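PDB 6G43: putative major capsid protein from Cafeteriavirus-dependent mavirus, which probably forms the protein shell of the virophage, assembling as trimers of a hexon-like, double jelly-roll capsid subunit. Local coordinates for residues R74-F79 and K265-V270; K362-V367 and L435-V440; Y151-A156 and N413-A418; V339-P344 and T464-K469. All blocks are in the same frame, centred on the assembly; numbering follows the deposited sequence.

Contact 1: R74-F79 and K265-V270; sequences RLRVSF and KINMLV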
loop_
_atom_site.group_PDB
_atom_site.type_symbol
_atom_site.label_atom_id
_atom_site.label_comp_id
_atom_site.label_asym_id
_atom_site.label_seq_id
_atom_site.Cartn_x
_atom_site.Cartn_y
_atom_site.Cartn_z
ATOM N N ARG A 74 26.614 0.389 6.811
ATOM C CA ARG A 74 26.252 -0.756 5.979
ATOM C C ARG A 74 27.455 -1.651 5.717
ATOM O O ARG A 74 28.576 -1.163 5.595
ATOM C CB ARG A 74 25.672 -0.273 4.647
ATOM C CG ARG A 74 24.489 0.677 4.781
ATOM C CD ARG A 74 23.901 1.029 3.422
ATOM N NE ARG A 74 23.032 -0.025 2.889
ATOM C CZ ARG A 74 21.758 -0.234 3.238
ATOM N NH1 ARG A 74 21.078 -1.228 2.666
ATOM N NH2 ARG A 74 21.148 0.529 4.149
ATOM N N LEU A 75 27.206 -2.958 5.643
ATOM C CA LEU A 75 28.204 -3.940 5.224
ATOM C C LEU A 75 27.911 -4.363 3.794
ATOM O O LEU A 75 26.774 -4.718 3.472
ATOM C CB LEU A 75 28.161 -5.171 6.130
ATOM C CG LEU A 75 28.600 -4.992 7.579
ATOM C CD1 LEU A 75 28.358 -6.282 8.347
ATOM C CD2 LEU A 75 30.062 -4.580 7.669
ATOM N N ARG A 76 28.941 -4.331 2.949
ATOM C CA ARG A 76 28.828 -4.703 1.543
ATOM C C ARG A 76 29.658 -5.954 1.261
ATOM O O ARG A 76 30.888 -5.890 1.227
ATOM C CB ARG A 76 29.274 -3.543 0.650
ATOM C CG ARG A 76 28.414 -2.299 0.814
ATOM C CD ARG A 76 28.678 -1.272 -0.274
ATOM N NE ARG A 76 30.032 -0.729 -0.189
ATOM C CZ ARG A 76 30.584 0.108 -1.071
ATOM N NH1 ARG A 76 29.907 0.530 -2.139
ATOM N NH2 ARG A 76 31.834 0.528 -0.879
ATOM N N VAL A 77 28.980 -7.088 1.073
ATOM C CA VAL A 77 29.642 -8.359 0.757
ATOM C C VAL A 77 29.505 -8.679 -0.730
ATOM O O VAL A 77 28.466 -8.404 -1.329
ATOM C CB VAL A 77 29.107 -9.539 1.615
ATOM C CG1 VAL A 77 29.195 -9.199 3.093
ATOM C CG2 VAL A 77 27.678 -9.938 1.247
ATOM N N SER A 78 30.560 -9.245 -1.316
ATOM C CA SER A 78 30.526 -9.745 -2.696
ATOM C C SER A 78 31.202 -11.110 -2.754
ATOM O O SER A 78 32.234 -11.314 -2.116
ATOM C CB SER A 78 31.201 -8.766 -3.657
ATOM O OG SER A 78 32.530 -8.490 -3.261
ATOM N N PHE A 79 30.614 -12.033 -3.516
ATOM C CA PHE A 79 31.073 -13.423 -3.564
ATOM C C PHE A 79 30.484 -14.178 -4.754
ATOM O O PHE A 79 29.502 -13.738 -5.357
ATOM C CB PHE A 79 30.698 -14.159 -2.266
ATOM C CG PHE A 79 29.217 -14.191 -1.983
ATOM C CD1 PHE A 79 28.420 -15.222 -2.474
ATOM C CD2 PHE A 79 28.614 -13.190 -1.225
ATOM C CE1 PHE A 79 27.055 -15.252 -2.217
ATOM C CE2 PHE A 79 27.249 -13.216 -0.965
ATOM C CZ PHE A 79 26.468 -14.248 -1.461
ATOM N N LYS A 265 34.537 -11.158 -0.432
ATOM C CA LYS A 265 35.110 -9.887 -0.008
ATOM C C LYS A 265 34.064 -9.156 0.821
ATOM O O LYS A 265 32.872 -9.452 0.728
ATOM C CB LYS A 265 35.516 -9.049 -1.222
ATOM C CG LYS A 265 36.696 -9.620 -1.995
ATOM C CD LYS A 265 36.837 -8.977 -3.367
ATOM C CE LYS A 265 37.889 -9.690 -4.205
ATOM N NZ LYS A 265 37.862 -9.246 -5.628
ATOM N N ILE A 266 34.519 -8.211 1.638
ATOM C CA ILE A 266 33.628 -7.432 2.489
ATOM C C ILE A 266 34.251 -6.078 2.831
ATOM O O ILE A 266 35.448 -5.990 3.110
ATOM C CB ILE A 266 33.235 -8.217 3.771
ATOM C CG1 ILE A 266 32.210 -7.429 4.601
ATOM C CG2 ILE A 266 34.460 -8.573 4.608
ATOM C CD1 ILE A 266 31.555 -8.230 5.707
ATOM N N ASN A 267 33.428 -5.031 2.786
ATOM C CA ASN A 267 33.807 -3.701 3.265
ATOM C C ASN A 267 32.646 -3.076 4.030
ATOM O O ASN A 267 31.499 -3.512 3.894
ATOM C CB ASN A 267 34.261 -2.801 2.105
ATOM C CG ASN A 267 33.150 -2.508 1.105
ATOM O OD1 ASN A 267 32.266 -1.688 1.366
ATOM N ND2 ASN A 267 33.206 -3.153 -0.057
HETATM N N MSE A 268 32.956 -2.065 4.838
HETATM C CA MSE A 268 31.948 -1.293 5.564
HETATM C C MSE A 268 31.794 0.053 4.903
HETATM O O MSE A 268 32.789 0.742 4.661
HETATM C CB MSE A 268 32.369 -1.128 7.020
HETATM C CG MSE A 268 31.301 -0.401 7.835
HETATM SE SE MSE A 268 31.565 -0.707 9.758
HETATM C CE MSE A 268 33.340 0.129 9.930
ATOM N N LEU A 269 30.548 0.431 4.606
ATOM C CA LEU A 269 30.217 1.742 4.036
ATOM C C LEU A 269 29.647 2.653 5.122
ATOM O O LEU A 269 28.644 2.312 5.754
ATOM C CB LEU A 269 29.196 1.589 2.906
ATOM C CG LEU A 269 28.766 2.857 2.154
ATOM C CD1 LEU A 269 29.929 3.507 1.419
ATOM C CD2 LEU A 269 27.648 2.530 1.179
ATOM N N VAL A 270 30.292 3.803 5.325
ATOM C CA VAL A 270 29.849 4.809 6.295
ATOM C C VAL A 270 29.711 6.178 5.630
ATOM O O VAL A 270 30.327 6.430 4.596
ATOM C CB VAL A 270 30.838 4.936 7.482
ATOM C CG1 VAL A 270 31.019 3.595 8.180
ATOM C CG2 VAL A 270 32.191 5.479 7.030
#
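Asn267 holds its amide between the backbone N and the carbonyl carbon (chi1 64°), and Arg76 bends its chain at the third torsion (chi3 -66°); these two turns bring a carboxamide oxygen to the flank of a guanidinium. The residues sit opposite each other on antiparallel neighbours, strands 68-84 and 258-273, in a sheet consistent with one jelly roll of the hexon-like capsid fold. Behind the side chains they form a hydrogen-bonded pair, with Arg76 N 2.8 Å from Asn267 O, and Arg74 with Leu269 and Ser78 with Lys265 repeat the pattern. The face with Leu75, Val77, Ile266 and Met268 (a selenomethionine) is apolar and buried. There Val77 and Ile266 run alongside each other in the same direction, with Val77 CG1 3.7 Å from Ile266 CD1. On the other face Leu269 CD1 covers one side of the Arg76 guanidinium, while NH1 makes a salt bridge to Glu374 of the second subunit, tying the strand pair to the trimer interface. Guanidinium and amide planes stand 80° apart, and one oxygen serves two donors: Asn267 OD1 accepts Arg76 NE at 2.9 Å on an in-plane lone pair and Arg76 NH2 at 3.2 Å from above the amide plane.

Contact 2: K362-V367 and L435-V440; sequences KVDSDV and LKDYNV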
loop_
_atom_site.group_PDB
_atom_site.type_symbol
_atom_site.label_atom_id
_atom_site.label_comp_id
_atom_site.label_asym_id
_atom_site.label_seq_id
_atom_site.Cartn_x
_atom_site.Cartn_y
_atom_site.Cartn_z
ATOM N N LYS A 362 2.697 -18.862 32.398
ATOM C CA LYS A 362 2.710 -18.715 33.845
ATOM C C LYS A 362 3.617 -17.537 34.182
ATOM O O LYS A 362 4.698 -17.418 33.616
ATOM C CB LYS A 362 3.234 -19.999 34.496
ATOM C CG LYS A 362 3.324 -19.970 36.016
ATOM C CD LYS A 362 3.769 -21.317 36.564
ATOM C CE LYS A 362 4.091 -21.230 38.048
ATOM N NZ LYS A 362 4.420 -22.557 38.635
ATOM N N VAL A 363 3.164 -16.668 35.085
ATOM C CA VAL A 363 3.985 -15.574 35.620
ATOM C C VAL A 363 3.836 -15.573 37.140
ATOM O O VAL A 363 2.774 -15.221 37.663
ATOM C CB VAL A 363 3.577 -14.201 35.047
ATOM C CG1 VAL A 363 4.489 -13.104 35.588
ATOM C CG2 VAL A 363 3.644 -14.224 33.527
ATOM N N ASP A 364 4.906 -15.973 37.832
ATOM C CA ASP A 364 4.909 -16.163 39.291
ATOM C C ASP A 364 3.828 -17.192 39.696
ATOM O O ASP A 364 3.886 -18.336 39.241
ATOM C CB ASP A 364 4.796 -14.812 40.032
ATOM C CG ASP A 364 5.917 -13.843 39.672
ATOM O OD1 ASP A 364 7.055 -14.287 39.391
ATOM O OD2 ASP A 364 5.655 -12.622 39.684
ATOM N N SER A 365 2.846 -16.796 40.514
ATOM C CA SER A 365 1.760 -17.692 40.928
ATOM C C SER A 365 0.578 -17.751 39.942
ATOM O O SER A 365 -0.263 -18.640 40.060
ATOM C CB SER A 365 1.248 -17.274 42.309
ATOM O OG SER A 365 0.648 -15.984 42.257
ATOM N N ASP A 366 0.512 -16.808 38.997
ATOM C CA ASP A 366 -0.583 -16.730 38.019
ATOM C C ASP A 366 -0.337 -17.730 36.877
ATOM O O ASP A 366 0.660 -17.617 36.165
ATOM C CB ASP A 366 -0.687 -15.291 37.479
ATOM C CG ASP A 366 -2.097 -14.915 37.048
ATOM O OD1 ASP A 366 -2.809 -15.766 36.469
ATOM O OD2 ASP A 366 -2.490 -13.751 37.279
ATOM N N VAL A 367 -1.251 -18.691 36.709
ATOM C CA VAL A 367 -1.078 -19.834 35.790
ATOM C C VAL A 367 -2.181 -19.879 34.725
ATOM O O VAL A 367 -3.298 -19.412 34.952
ATOM C CB VAL A 367 -1.085 -21.182 36.567
ATOM C CG1 VAL A 367 -0.663 -22.347 35.679
ATOM C CG2 VAL A 367 -0.161 -21.118 37.771
ATOM N N LEU A 435 -2.516 -9.487 34.211
ATOM C CA LEU A 435 -2.141 -10.013 35.518
ATOM C C LEU A 435 -2.842 -9.240 36.627
ATOM O O LEU A 435 -2.920 -8.009 36.573
ATOM C CB LEU A 435 -0.628 -9.907 35.717
ATOM C CG LEU A 435 0.260 -10.672 34.735
ATOM C CD1 LEU A 435 1.710 -10.234 34.877
ATOM C CD2 LEU A 435 0.130 -12.174 34.937
ATOM N N LYS A 436 -3.360 -9.965 37.618
ATOM C CA LYS A 436 -3.910 -9.336 38.827
ATOM C C LYS A 436 -2.818 -8.633 39.647
ATOM O O LYS A 436 -3.094 -7.636 40.316
ATOM C CB LYS A 436 -4.719 -10.327 39.686
ATOM C CG LYS A 436 -3.974 -11.546 40.217
ATOM C CD LYS A 436 -4.900 -12.486 40.984
ATOM C CE LYS A 436 -5.403 -11.871 42.285
ATOM N NZ LYS A 436 -6.026 -12.880 43.184
ATOM N N ASP A 437 -1.588 -9.147 39.573
ATOM C CA ASP A 437 -0.408 -8.452 40.088
ATOM C C ASP A 437 -0.084 -7.274 39.158
ATOM O O ASP A 437 0.657 -7.415 38.180
ATOM C CB ASP A 437 0.779 -9.424 40.200
ATOM C CG ASP A 437 2.005 -8.808 40.885
ATOM O OD1 ASP A 437 1.984 -7.618 41.274
ATOM O OD2 ASP A 437 3.007 -9.536 41.040
ATOM N N TYR A 438 -0.646 -6.114 39.487
ATOM C CA TYR A 438 -0.497 -4.901 38.666
ATOM C C TYR A 438 0.899 -4.250 38.679
ATOM O O TYR A 438 1.156 -3.349 37.879
ATOM C CB TYR A 438 -1.581 -3.854 39.005
ATOM C CG TYR A 438 -1.648 -3.428 40.462
ATOM C CD1 TYR A 438 -0.742 -2.500 40.988
ATOM C CD2 TYR A 438 -2.631 -3.944 41.317
ATOM C CE1 TYR A 438 -0.805 -2.109 42.322
ATOM C CE2 TYR A 438 -2.700 -3.559 42.651
ATOM C CZ TYR A 438 -1.788 -2.641 43.148
ATOM O OH TYR A 438 -1.855 -2.257 44.467
ATOM N N ASN A 439 1.786 -4.690 39.575
ATOM C CA ASN A 439 3.184 -4.234 39.585
ATOM C C ASN A 439 4.039 -4.784 38.432
ATOM O O ASN A 439 5.089 -4.213 38.120
ATOM C CB ASN A 439 3.841 -4.578 40.928
ATOM C CG ASN A 439 3.242 -3.802 42.093
ATOM O OD1 ASN A 439 2.835 -2.647 41.948
ATOM N ND2 ASN A 439 3.192 -4.433 43.263
ATOM N N VAL A 440 3.604 -5.887 37.817
ATOM C CA VAL A 440 4.281 -6.456 36.646
ATOM C C VAL A 440 3.946 -5.609 35.411
ATOM O O VAL A 440 2.934 -5.837 34.744
ATOM C CB VAL A 440 3.887 -7.936 36.425
ATOM C CG1 VAL A 440 4.597 -8.523 35.210
ATOM C CG2 VAL A 440 4.215 -8.763 37.658
#
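Between Val363 and Asp366 the chain reverses in a type II' beta turn, whose two ends are joined by Val363 N to Asp366 O at 2.9 Å and Asp366 N to Val363 O at 3.1 Å. Asp364 takes the positive phi (58°) that this turn requires at its second position. The facing segment, 435-440, is irregular and ends in a type I turn from Asp437 to Val440, closed by a weak bond between Val440 N and Asp437 O at 3.3 Å. Asp437 OD1 also receives a weak bond from Asn439 N.

Contact between the two segments rests mainly on Leu435. Its CG is anti to the carbonyl carbon (chi1 -61°), and its methyls reach across to the hairpin. CD2 lies 4.0 Å from Val363 CB and 3.9 Å from Asp366 OD2, while CD1 meets Val363 CG1 at 4.1 Å; the leucine and valine side chains are nearly perpendicular. The carboxylate of Asp366 therefore borders a methyl group and the CG methylene of Lys436. Asp364 OD2 and Asp437 OD2 come within 4.3 Å of each other, a like-charge approach that could raise the proton affinity of either group slightly. The repulsion is probably eased by Asn449 N, which bonds to Asp364 OD1, and by Lys446, a weak and distant partner of Asp437. Leu435 thus packs between a valine and an aspartate, and a second pair of acids meets at the margin. The motif is a tight two-residue beta hairpin, joining strands 355-363 and 366-369 at the edge of a four-stranded antiparallel sheet, with its turn packed on the loop before strand 448-457.

Contact 3: Y151-A156 and N413-A418; sequences YNKIKA and NKFKEA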
loop_
_atom_site.group_PDB
_atom_site.type_symbol
_atom_site.label_atom_id
_atom_site.label_comp_id
_atom_site.label_asym_id
_atom_site.label_seq_id
_atom_site.Cartn_x
_atom_site.Cartn_y
_atom_site.Cartn_z
ATOM N N TYR A 151 5.513 -18.983 3.110
ATOM C CA TYR A 151 5.184 -20.414 3.021
ATOM C C TYR A 151 6.412 -21.301 3.221
ATOM O O TYR A 151 7.541 -20.876 2.971
ATOM C CB TYR A 151 4.483 -20.699 1.683
ATOM C CG TYR A 151 3.198 -19.914 1.572
ATOM C CD1 TYR A 151 2.084 -20.273 2.327
ATOM C CD2 TYR A 151 3.114 -18.768 0.778
ATOM C CE1 TYR A 151 0.911 -19.542 2.273
ATOM C CE2 TYR A 151 1.937 -18.025 0.717
ATOM C CZ TYR A 151 0.839 -18.418 1.469
ATOM O OH TYR A 151 -0.331 -17.699 1.430
ATOM N N ASN A 152 6.181 -22.525 3.694
ATOM C CA ASN A 152 7.269 -23.447 4.066
ATOM C C ASN A 152 7.961 -24.105 2.867
ATOM O O ASN A 152 9.076 -24.610 2.997
ATOM C CB ASN A 152 6.765 -24.511 5.055
ATOM C CG ASN A 152 6.078 -25.687 4.371
ATOM O OD1 ASN A 152 5.142 -25.506 3.593
ATOM N ND2 ASN A 152 6.536 -26.902 4.672
ATOM N N LYS A 153 7.279 -24.118 1.723
ATOM C CA LYS A 153 7.853 -24.528 0.444
ATOM C C LYS A 153 7.693 -23.389 -0.562
ATOM O O LYS A 153 6.670 -22.705 -0.571
ATOM C CB LYS A 153 7.146 -25.777 -0.083
ATOM C CG LYS A 153 7.389 -27.034 0.734
ATOM C CD LYS A 153 6.773 -28.254 0.060
ATOM C CE LYS A 153 7.113 -29.530 0.814
ATOM N NZ LYS A 153 6.567 -30.750 0.151
ATOM N N ILE A 154 8.710 -23.199 -1.401
ATOM C CA ILE A 154 8.688 -22.220 -2.485
ATOM C C ILE A 154 8.698 -22.966 -3.815
ATOM O O ILE A 154 9.600 -23.769 -4.073
ATOM C CB ILE A 154 9.907 -21.274 -2.410
ATOM C CG1 ILE A 154 9.807 -20.381 -1.165
ATOM C CG2 ILE A 154 9.998 -20.404 -3.663
ATOM C CD1 ILE A 154 11.124 -19.768 -0.738
ATOM N N LYS A 155 7.698 -22.693 -4.651
ATOM C CA LYS A 155 7.634 -23.226 -6.011
ATOM C C LYS A 155 7.574 -22.080 -7.017
ATOM O O LYS A 155 7.138 -20.973 -6.689
ATOM C CB LYS A 155 6.433 -24.161 -6.161
ATOM C CG LYS A 155 6.463 -25.310 -5.166
ATOM C CD LYS A 155 5.653 -26.513 -5.619
ATOM C CE LYS A 155 5.799 -27.651 -4.620
ATOM N NZ LYS A 155 5.137 -28.902 -5.077
ATOM N N ALA A 156 8.015 -22.360 -8.241
ATOM C CA ALA A 156 8.161 -21.346 -9.287
ATOM C C ALA A 156 6.856 -20.624 -9.614
ATOM O O ALA A 156 6.855 -19.406 -9.791
ATOM C CB ALA A 156 8.738 -21.980 -10.545
ATOM N N ASN A 413 1.681 -38.569 -4.052
ATOM C CA ASN A 413 2.171 -37.225 -4.392
ATOM C C ASN A 413 1.452 -36.079 -3.660
ATOM O O ASN A 413 1.676 -34.908 -3.983
ATOM C CB ASN A 413 2.063 -37.012 -5.910
ATOM C CG ASN A 413 2.903 -37.999 -6.705
ATOM O OD1 ASN A 413 3.992 -38.393 -6.281
ATOM N ND2 ASN A 413 2.405 -38.394 -7.875
ATOM N N LYS A 414 0.611 -36.409 -2.677
ATOM C CA LYS A 414 -0.146 -35.409 -1.918
ATOM C C LYS A 414 0.785 -34.464 -1.164
ATOM O O LYS A 414 0.651 -33.242 -1.263
ATOM C CB LYS A 414 -1.079 -36.088 -0.911
ATOM C CG LYS A 414 -2.203 -36.919 -1.517
ATOM C CD LYS A 414 -3.264 -36.062 -2.192
ATOM C CE LYS A 414 -4.512 -36.875 -2.499
ATOM N NZ LYS A 414 -5.468 -36.144 -3.377
ATOM N N PHE A 415 1.723 -35.053 -0.421
ATOM C CA PHE A 415 2.683 -34.306 0.399
ATOM C C PHE A 415 3.543 -33.331 -0.407
ATOM O O PHE A 415 3.770 -32.202 0.030
ATOM C CB PHE A 415 3.587 -35.269 1.178
ATOM C CG PHE A 415 4.537 -34.574 2.115
ATOM C CD1 PHE A 415 4.051 -33.874 3.212
ATOM C CD2 PHE A 415 5.913 -34.603 1.896
ATOM C CE1 PHE A 415 4.912 -33.223 4.080
ATOM C CE2 PHE A 415 6.783 -33.952 2.764
ATOM C CZ PHE A 415 6.281 -33.261 3.860
ATOM N N LYS A 416 4.013 -33.777 -1.572
ATOM C CA LYS A 416 4.798 -32.942 -2.485
ATOM C C LYS A 416 4.032 -31.690 -2.928
ATOM O O LYS A 416 4.598 -30.594 -2.950
ATOM C CB LYS A 416 5.225 -33.758 -3.712
ATOM C CG LYS A 416 6.303 -33.098 -4.562
ATOM C CD LYS A 416 6.553 -33.868 -5.850
ATOM C CE LYS A 416 7.528 -33.126 -6.754
ATOM N NZ LYS A 416 7.600 -33.739 -8.110
ATOM N N GLU A 417 2.759 -31.863 -3.283
ATOM C CA GLU A 417 1.899 -30.746 -3.683
ATOM C C GLU A 417 1.525 -29.825 -2.517
ATOM O O GLU A 417 1.322 -28.627 -2.717
ATOM C CB GLU A 417 0.617 -31.267 -4.347
ATOM C CG GLU A 417 0.831 -32.007 -5.661
ATOM C CD GLU A 417 1.339 -31.113 -6.780
ATOM O OE1 GLU A 417 0.746 -30.033 -7.008
ATOM O OE2 GLU A 417 2.331 -31.496 -7.440
ATOM N N ALA A 418 1.430 -30.389 -1.313
ATOM C CA ALA A 418 1.016 -29.648 -0.121
ATOM C C ALA A 418 2.007 -28.549 0.265
ATOM O O ALA A 418 3.203 -28.809 0.430
ATOM C CB ALA A 418 0.817 -30.602 1.046
#
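Lys153 sends its side chain from an irregular loop to the one-turn helix 414-417, where Phe415, Lys416 and Ala418 receive it. From CB, directed toward the helix, the chain sets out with CG anti to the carbonyl carbon (chi1 -68°) and stays extended, which carries the ammonium across the gap to the helix. The first touch comes at CD, 3.6 Å from Ala418 O, and CE passes the same oxygen at 4.0 Å. The ammonium then settles beside the helix: NZ makes a weak hydrogen bond to Phe415 O at 3.2 Å and has Lys416 O near by at 3.7 Å. The same nitrogen stands over one face of the Phe415 ring, 4.4 Å from the ring centroid and 21° off the normal, a cation-pi interaction displaced toward the rim.

Two residues on, Lys155 runs alongside in a similarly extended form. Its NZ reaches Lys416 O at 2.8 Å, approaching from above the carbonyl plane, and lies 4.5 Å from Glu417 OE2, which is too far for a salt bridge. Asn152 of the same loop bonds to Phe420 just beyond the helix, and Tyr151 packs on Gly166 of the third subunit, which places the contact close to a subunit boundary. Both ammonium groups thus meet carbonyl oxygens at the C-terminal end of the helix, where any helix dipole, weak in so short a helix, would be negative. Charge attraction probably adds to the docking of the loop on the helix, with the phenylalanine pi cloud and the nearby glutamate probably helping to offset two neighbouring positive charges.

Contact 4: V339-P344 and T464-K469; sequences VSQETP and TGAHYK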
loop_
_atom_site.group_PDB
_atom_site.type_symbol
_atom_site.label_atom_id
_atom_site.label_comp_id
_atom_site.label_asym_id
_atom_site.label_seq_id
_atom_site.Cartn_x
_atom_site.Cartn_y
_atom_site.Cartn_z
ATOM N N VAL A 339 8.419 -21.412 17.499
ATOM C CA VAL A 339 8.827 -22.814 17.528
ATOM C C VAL A 339 9.391 -23.146 16.150
ATOM O O VAL A 339 8.652 -23.163 15.166
ATOM C CB VAL A 339 7.633 -23.736 17.855
ATOM C CG1 VAL A 339 8.041 -25.204 17.809
ATOM C CG2 VAL A 339 7.055 -23.392 19.221
ATOM N N SER A 340 10.697 -23.407 16.091
ATOM C CA SER A 340 11.412 -23.573 14.825
ATOM C C SER A 340 12.203 -24.875 14.770
ATOM O O SER A 340 12.562 -25.449 15.799
ATOM C CB SER A 340 12.353 -22.387 14.596
ATOM O OG SER A 340 13.444 -22.406 15.497
ATOM N N GLN A 341 12.470 -25.322 13.548
ATOM C CA GLN A 341 13.265 -26.511 13.288
ATOM C C GLN A 341 14.740 -26.185 13.550
ATOM O O GLN A 341 15.311 -25.326 12.876
ATOM C CB GLN A 341 13.044 -26.938 11.835
ATOM C CG GLN A 341 13.466 -28.354 11.492
ATOM C CD GLN A 341 13.158 -28.698 10.042
ATOM O OE1 GLN A 341 13.663 -28.048 9.127
ATOM N NE2 GLN A 341 12.325 -29.711 9.825
ATOM N N GLU A 342 15.339 -26.849 14.539
ATOM C CA GLU A 342 16.696 -26.494 14.996
ATOM C C GLU A 342 17.818 -26.972 14.068
ATOM O O GLU A 342 18.814 -26.265 13.897
ATOM C CB GLU A 342 16.944 -26.940 16.449
ATOM C CG GLU A 342 16.924 -28.439 16.726
ATOM C CD GLU A 342 17.398 -28.784 18.134
ATOM O OE1 GLU A 342 17.513 -27.875 18.985
ATOM O OE2 GLU A 342 17.654 -29.979 18.397
ATOM N N THR A 343 17.659 -28.164 13.489
ATOM C CA THR A 343 18.562 -28.680 12.451
ATOM C C THR A 343 17.757 -28.883 11.163
ATOM O O THR A 343 16.997 -29.851 11.063
ATOM C CB THR A 343 19.218 -30.012 12.878
ATOM O OG1 THR A 343 20.002 -29.803 14.058
ATOM C CG2 THR A 343 20.124 -30.560 11.773
ATOM N N PRO A 344 17.898 -27.964 10.181
ATOM C CA PRO A 344 17.179 -28.131 8.910
ATOM C C PRO A 344 17.629 -29.346 8.097
ATOM O O PRO A 344 18.821 -29.662 8.059
ATOM C CB PRO A 344 17.493 -26.836 8.148
ATOM C CG PRO A 344 17.849 -25.847 9.198
ATOM C CD PRO A 344 18.535 -26.635 10.271
ATOM N N THR A 464 7.349 -39.498 9.521
ATOM C CA THR A 464 8.616 -38.768 9.560
ATOM C C THR A 464 8.579 -37.788 10.724
ATOM O O THR A 464 7.527 -37.558 11.331
ATOM C CB THR A 464 8.883 -37.987 8.252
ATOM O OG1 THR A 464 7.920 -36.939 8.100
ATOM C CG2 THR A 464 8.824 -38.912 7.037
ATOM N N GLY A 465 9.735 -37.210 11.025
ATOM C CA GLY A 465 9.848 -36.242 12.105
ATOM C C GLY A 465 11.098 -35.398 12.022
ATOM O O GLY A 465 11.942 -35.589 11.144
ATOM N N ALA A 466 11.192 -34.452 12.949
ATOM C CA ALA A 466 12.346 -33.568 13.062
ATOM C C ALA A 466 12.370 -32.904 14.433
ATOM O O ALA A 466 11.358 -32.876 15.140
ATOM C CB ALA A 466 12.311 -32.513 11.967
ATOM N N HIS A 467 13.533 -32.378 14.802
ATOM C CA HIS A 467 13.702 -31.681 16.072
ATOM C C HIS A 467 13.200 -30.245 15.952
ATOM O O HIS A 467 13.556 -29.545 15.003
ATOM C CB HIS A 467 15.171 -31.696 16.484
ATOM C CG HIS A 467 15.713 -33.070 16.729
ATOM N ND1 HIS A 467 15.757 -33.641 17.983
ATOM C CD2 HIS A 467 16.229 -33.988 15.879
ATOM C CE1 HIS A 467 16.279 -34.851 17.896
ATOM N NE2 HIS A 467 16.572 -35.087 16.629
ATOM N N TYR A 468 12.364 -29.824 16.904
ATOM C CA TYR A 468 11.859 -28.446 16.977
ATOM C C TYR A 468 12.181 -27.840 18.337
ATOM O O TYR A 468 12.036 -28.510 19.360
ATOM C CB TYR A 468 10.346 -28.403 16.729
ATOM C CG TYR A 468 9.987 -28.467 15.266
ATOM C CD1 TYR A 468 9.989 -29.680 14.588
ATOM C CD2 TYR A 468 9.660 -27.312 14.550
ATOM C CE1 TYR A 468 9.670 -29.752 13.243
ATOM C CE2 TYR A 468 9.340 -27.374 13.199
ATOM C CZ TYR A 468 9.346 -28.600 12.552
ATOM O OH TYR A 468 9.036 -28.686 11.217
ATOM N N LYS A 469 12.611 -26.576 18.338
ATOM C CA LYS A 469 12.934 -25.853 19.572
ATOM C C LYS A 469 11.968 -24.691 19.820
ATOM O O LYS A 469 11.760 -23.851 18.945
ATOM C CB LYS A 469 14.389 -25.350 19.558
ATOM C CG LYS A 469 14.768 -24.401 18.430
ATOM C CD LYS A 469 16.215 -23.950 18.567
ATOM C CE LYS A 469 16.585 -22.931 17.499
ATOM N NZ LYS A 469 17.957 -22.388 17.707
#
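Gln341 lies over one face of the Tyr468 ring, its CB 4.3 Å from the ring centroid and 22° off the normal in a CH-pi contact. Farther out the glutamine amide is inclined 48° to the ring and sets its NE2 3.5 Å from Ala466 CB, while the Tyr468 hydroxyl is engaged by Glu460. Val339 comes in across the tyrosine, with CG1 4.1 Å from Tyr468 CB. Behind these side chains, strands 334-341 and 464-483 run antiparallel in a sheet consistent with the C-terminal jelly roll of a hexon-like capsid protein. Lys469 N bonds to Ser340 O at 2.8 Å and Ser340 N to Lys469 O at 3.1 Å; past the end of the first strand, Glu342 N still reaches His467 O at 3.3 Å. The opposite face of the pairing carries polar side chains whose methylene groups do much of the packing. Glu342 slants across His467, its carboxylate 28° from the imidazole plane and OE2 3.6 Å from His467 CB. Lys469 places CG between its backbone N and carbonyl carbon, which lays its extended chain past Ser340 OG and brings CD within 3.7 Å of Glu342 CB.

In the fold
The four contacts sample separate parts of one subunit. Contact 1 belongs to the large antiparallel sheet built from the earlier part of the chain, whereas contacts 2 and 4 fall in the C-terminal capsid family region, contact 2 being nested in the loop that contact 4 closes. Contacts 1 and 2 lie on opposite sides of the chain's centre, their own centres 47 Å apart. Contact 3 alternates in sequence with each of the others and brings loop 151-156 to helix 414-417. It approaches contact 4 to about 6 Å between nearest atoms, but contact 1 only to about 16 Å. Contacts 1 and 3 also adjoin different neighbouring subunits of the trimer.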